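Oxalate biosynthetic component 1 (Burkholderia thailandensis, PDB 5IKY) probably makes oxalate under quorum-sensing control, combining in one chain a serine hydrolase of the alpha/beta-hydrolase type with an additional lyase activity. Local coordinates at residues D677-E688 and L726-S737. Residues are numbered along the deposited sequence; the frame is centred on the assembly and turned at random.
Sequences DQFKPLPLRCLE and LRELTLELRDRS
L684 is the knob here: from helix 682-690 it drops into a hole on helix 715-734 made by L726, L729, T730 and L733. Its CG stands anti to the backbone N (chi1 175°), which carries CD1 across to 3.9 Å from L726 CG, the two side chains crossing at about a right angle. T730 OG1 borders the same hole, but its hydroxyl is turned back to donate to L726 O. L729 answers from the other helix: its CD1 lies against L684 CA and CB and 3.8 Å from L687 CD1. Further along, L726 CD1 packs on L687 CB at 4.0 Å. A water bridges the two helices beside this leucine cluster, donating to both T730 OG1 and E688 OE2; that same carboxylate oxygen accepts the salt bridge from K680 NZ on its syn lone pair at 2.7 Å.

Ahead of helix 682-690 the contact turns polar. Q678 is bent at chi2, bringing its amide to the C-terminal end of helix 715-734, where NE2 donates to L733 O at 2.7 Å. The bond is nearly straight (158°) and lies in the plane of both the carbonyl and the amide. S737 CB packs against this amide, and L733 CD2 rests on Q678 O, 3.4 Å away. On the solvent-exposed side, the R736 guanidinium presents its edge to D677 O, though the modelled NH2 distance is too short to trust; D677 OD2 makes a long salt bridge to R736 NE.

The axes of 682-688 and 726-734 approach to 9.9 Å and run obliquely, nearer antiparallel than parallel (132°); 677-688 belongs to the cap-domain family region. L558 of helix 554-560 touches P683, L687 and L729, while helices 562-579 and 629-641 pack on R685, which is salt-bridged to E572.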
# COMPACT_ATOMS: atom_id res chain seq x y z
N ASP A 677 33.38 -22.95 5.40
CA ASP A 677 32.92 -23.49 6.68
C ASP A 677 32.26 -22.41 7.53
O ASP A 677 31.91 -22.65 8.69
CB ASP A 677 34.07 -24.16 7.44
CG ASP A 677 34.87 -23.18 8.27
OD1 ASP A 677 35.26 -22.11 7.74
OD2 ASP A 677 35.10 -23.47 9.47
N GLN A 678 32.10 -21.22 6.96
CA GLN A 678 31.32 -20.17 7.59
C GLN A 678 29.95 -20.05 6.91
O GLN A 678 29.16 -19.16 7.23
CB GLN A 678 32.06 -18.83 7.54
CG GLN A 678 33.04 -18.62 8.68
CD GLN A 678 32.36 -18.59 10.04
OE1 GLN A 678 31.51 -17.74 10.31
NE2 GLN A 678 32.73 -19.53 10.91
N PHE A 679 29.69 -20.95 5.97
CA PHE A 679 28.39 -21.01 5.31
C PHE A 679 27.32 -21.45 6.29
O PHE A 679 27.53 -22.36 7.09
CB PHE A 679 28.41 -21.96 4.11
CG PHE A 679 29.05 -21.39 2.88
CD1 PHE A 679 29.38 -20.05 2.81
CD2 PHE A 679 29.31 -22.20 1.78
CE1 PHE A 679 29.97 -19.52 1.67
CE2 PHE A 679 29.89 -21.68 0.64
CZ PHE A 679 30.23 -20.34 0.58
N LYS A 680 26.16 -20.80 6.22
CA LYS A 680 25.03 -21.16 7.06
C LYS A 680 24.42 -22.48 6.59
O LYS A 680 24.16 -22.66 5.41
CB LYS A 680 23.97 -20.06 7.04
CG LYS A 680 24.47 -18.72 7.54
CD LYS A 680 23.46 -17.61 7.26
CE LYS A 680 23.97 -16.27 7.76
NZ LYS A 680 23.03 -15.17 7.41
N PRO A 681 24.21 -23.42 7.53
CA PRO A 681 23.51 -24.67 7.23
C PRO A 681 22.06 -24.42 6.82
O PRO A 681 21.55 -23.32 7.06
CB PRO A 681 23.59 -25.46 8.54
CG PRO A 681 23.79 -24.42 9.59
CD PRO A 681 24.62 -23.35 8.94
N LEU A 682 21.41 -25.42 6.23
CA LEU A 682 20.05 -25.27 5.72
C LEU A 682 19.02 -24.80 6.78
O LEU A 682 18.27 -23.86 6.52
CB LEU A 682 19.58 -26.58 5.08
CG LEU A 682 18.14 -26.66 4.58
CD1 LEU A 682 17.88 -25.62 3.50
CD2 LEU A 682 17.83 -28.06 4.07
N PRO A 683 18.97 -25.45 7.96
CA PRO A 683 17.95 -25.01 8.93
C PRO A 683 18.13 -23.57 9.39
O PRO A 683 17.14 -22.90 9.70
CB PRO A 683 18.14 -25.98 10.10
CG PRO A 683 18.80 -27.17 9.52
CD PRO A 683 19.72 -26.62 8.47
N LEU A 684 19.37 -23.09 9.45
CA LEU A 684 19.63 -21.71 9.84
C LEU A 684 19.08 -20.74 8.79
O LEU A 684 18.50 -19.71 9.13
CB LEU A 684 21.13 -21.47 10.04
CG LEU A 684 21.58 -20.04 10.34
CD1 LEU A 684 20.76 -19.42 11.46
CD2 LEU A 684 23.06 -20.02 10.70
N ARG A 685 19.24 -21.09 7.52
CA ARG A 685 18.73 -20.25 6.44
C ARG A 685 17.21 -20.24 6.45
O ARG A 685 16.58 -19.24 6.11
CB ARG A 685 19.26 -20.73 5.08
CG ARG A 685 20.78 -20.75 4.97
CD ARG A 685 21.24 -20.78 3.52
NE ARG A 685 20.77 -21.96 2.81
CZ ARG A 685 21.43 -23.12 2.76
NH1 ARG A 685 22.59 -23.25 3.38
NH2 ARG A 685 20.92 -24.14 2.09
N CYS A 686 16.62 -21.36 6.87
CA CYS A 686 15.17 -21.47 6.96
C CYS A 686 14.63 -20.57 8.05
O CYS A 686 13.64 -19.86 7.85
CB CYS A 686 14.75 -22.92 7.23
SG CYS A 686 12.97 -23.14 7.45
N LEU A 687 15.28 -20.60 9.21
CA LEU A 687 14.90 -19.76 10.34
C LEU A 687 14.95 -18.28 9.97
O LEU A 687 14.05 -17.51 10.31
CB LEU A 687 15.81 -20.02 11.55
CG LEU A 687 15.67 -21.38 12.23
CD1 LEU A 687 16.78 -21.58 13.24
CD2 LEU A 687 14.31 -21.51 12.89
N GLU A 688 16.01 -17.90 9.26
CA GLU A 688 16.18 -16.52 8.82
C GLU A 688 15.06 -16.11 7.87
O GLU A 688 14.60 -14.97 7.89
CB GLU A 688 17.54 -16.33 8.13
CG GLU A 688 18.73 -16.33 9.08
CD GLU A 688 20.02 -15.91 8.39
OE1 GLU A 688 20.05 -15.89 7.14
OE2 GLU A 688 21.00 -15.61 9.10
N LEU A 726 17.80 -19.70 16.25
CA LEU A 726 18.66 -18.92 15.37
C LEU A 726 19.90 -18.45 16.11
O LEU A 726 20.99 -18.39 15.54
CB LEU A 726 17.89 -17.73 14.80
CG LEU A 726 18.31 -17.18 13.43
CD1 LEU A 726 17.15 -16.43 12.78
CD2 LEU A 726 19.52 -16.28 13.54
N ARG A 727 19.73 -18.13 17.39
CA ARG A 727 20.85 -17.72 18.23
C ARG A 727 21.84 -18.86 18.40
O ARG A 727 23.05 -18.68 18.24
CB ARG A 727 20.36 -17.25 19.60
CG ARG A 727 21.48 -16.89 20.57
CD ARG A 727 21.03 -17.05 22.02
NE ARG A 727 20.32 -18.31 22.21
CZ ARG A 727 20.91 -19.50 22.28
NH1 ARG A 727 20.18 -20.60 22.46
NH2 ARG A 727 22.23 -19.61 22.18
N GLU A 728 21.32 -20.04 18.73
CA GLU A 728 22.14 -21.23 18.94
C GLU A 728 22.97 -21.58 17.72
O GLU A 728 24.17 -21.85 17.83
CB GLU A 728 21.24 -22.42 19.32
CG GLU A 728 21.95 -23.76 19.31
CD GLU A 728 22.42 -24.17 20.69
OE1 GLU A 728 22.39 -23.33 21.61
OE2 GLU A 728 22.83 -25.34 20.85
N LEU A 729 22.34 -21.58 16.55
CA LEU A 729 23.01 -21.97 15.31
C LEU A 729 24.04 -20.93 14.87
O LEU A 729 25.07 -21.28 14.28
CB LEU A 729 21.99 -22.20 14.20
CG LEU A 729 21.08 -23.42 14.35
CD1 LEU A 729 20.08 -23.49 13.21
CD2 LEU A 729 21.91 -24.69 14.41
N THR A 730 23.76 -19.66 15.14
CA THR A 730 24.66 -18.59 14.73
C THR A 730 25.90 -18.55 15.62
O THR A 730 27.02 -18.35 15.13
CB THR A 730 23.96 -17.22 14.77
OG1 THR A 730 22.83 -17.24 13.88
CG2 THR A 730 24.91 -16.11 14.34
N LEU A 731 25.71 -18.75 16.92
CA LEU A 731 26.81 -18.75 17.87
C LEU A 731 27.82 -19.85 17.56
O LEU A 731 29.03 -19.63 17.63
CB LEU A 731 26.29 -18.92 19.30
CG LEU A 731 25.67 -17.67 19.93
CD1 LEU A 731 25.01 -18.01 21.25
CD2 LEU A 731 26.73 -16.60 20.11
N GLU A 732 27.31 -21.03 17.21
CA GLU A 732 28.17 -22.15 16.86
C GLU A 732 29.02 -21.80 15.64
O GLU A 732 30.19 -22.18 15.54
CB GLU A 732 27.34 -23.41 16.61
CG GLU A 732 27.86 -24.32 15.51
CD GLU A 732 27.01 -25.56 15.33
OE1 GLU A 732 25.78 -25.46 15.49
OE2 GLU A 732 27.58 -26.63 15.04
N LEU A 733 28.42 -21.05 14.72
CA LEU A 733 29.12 -20.62 13.51
C LEU A 733 30.14 -19.52 13.82
O LEU A 733 31.10 -19.33 13.09
CB LEU A 733 28.12 -20.13 12.46
CG LEU A 733 28.45 -20.43 11.00
CD1 LEU A 733 28.60 -21.92 10.78
CD2 LEU A 733 27.37 -19.86 10.09
N ARG A 734 29.91 -18.80 14.92
CA ARG A 734 30.78 -17.70 15.32
C ARG A 734 31.99 -18.21 16.09
O ARG A 734 33.06 -17.60 16.07
CB ARG A 734 30.01 -16.68 16.16
CG ARG A 734 30.71 -15.34 16.31
CD ARG A 734 29.98 -14.42 17.27
NE ARG A 734 30.47 -13.05 17.19
CZ ARG A 734 31.57 -12.61 17.79
NH1 ARG A 734 32.30 -13.43 18.53
NH2 ARG A 734 31.94 -11.34 17.66
N ASP A 735 31.82 -19.34 16.78
CA ASP A 735 32.88 -19.92 17.59
C ASP A 735 33.96 -20.58 16.74
O ASP A 735 35.03 -20.91 17.23
CB ASP A 735 32.29 -20.94 18.57
CG ASP A 735 31.37 -20.29 19.60
OD1 ASP A 735 31.07 -19.09 19.45
OD2 ASP A 735 30.95 -20.99 20.54
N ARG A 736 33.66 -20.78 15.45
CA ARG A 736 34.62 -21.37 14.53
C ARG A 736 35.24 -20.32 13.61
O ARG A 736 35.89 -20.66 12.62
CB ARG A 736 33.96 -22.46 13.68
CG ARG A 736 33.22 -23.53 14.47
CD ARG A 736 32.97 -24.74 13.59
NE ARG A 736 32.64 -24.36 12.22
CZ ARG A 736 31.41 -24.30 11.73
NH1 ARG A 736 30.37 -24.60 12.50
NH2 ARG A 736 31.22 -23.94 10.47
N SER A 737 35.02 -19.05 13.93
CA SER A 737 35.52 -17.97 13.10
C SER A 737 36.54 -17.12 13.85
O SER A 737 36.72 -17.26 15.06
CB SER A 737 34.37 -17.08 12.61
OG SER A 737 33.79 -16.36 13.69
O HOH W 1 22.39 -15.79 11.69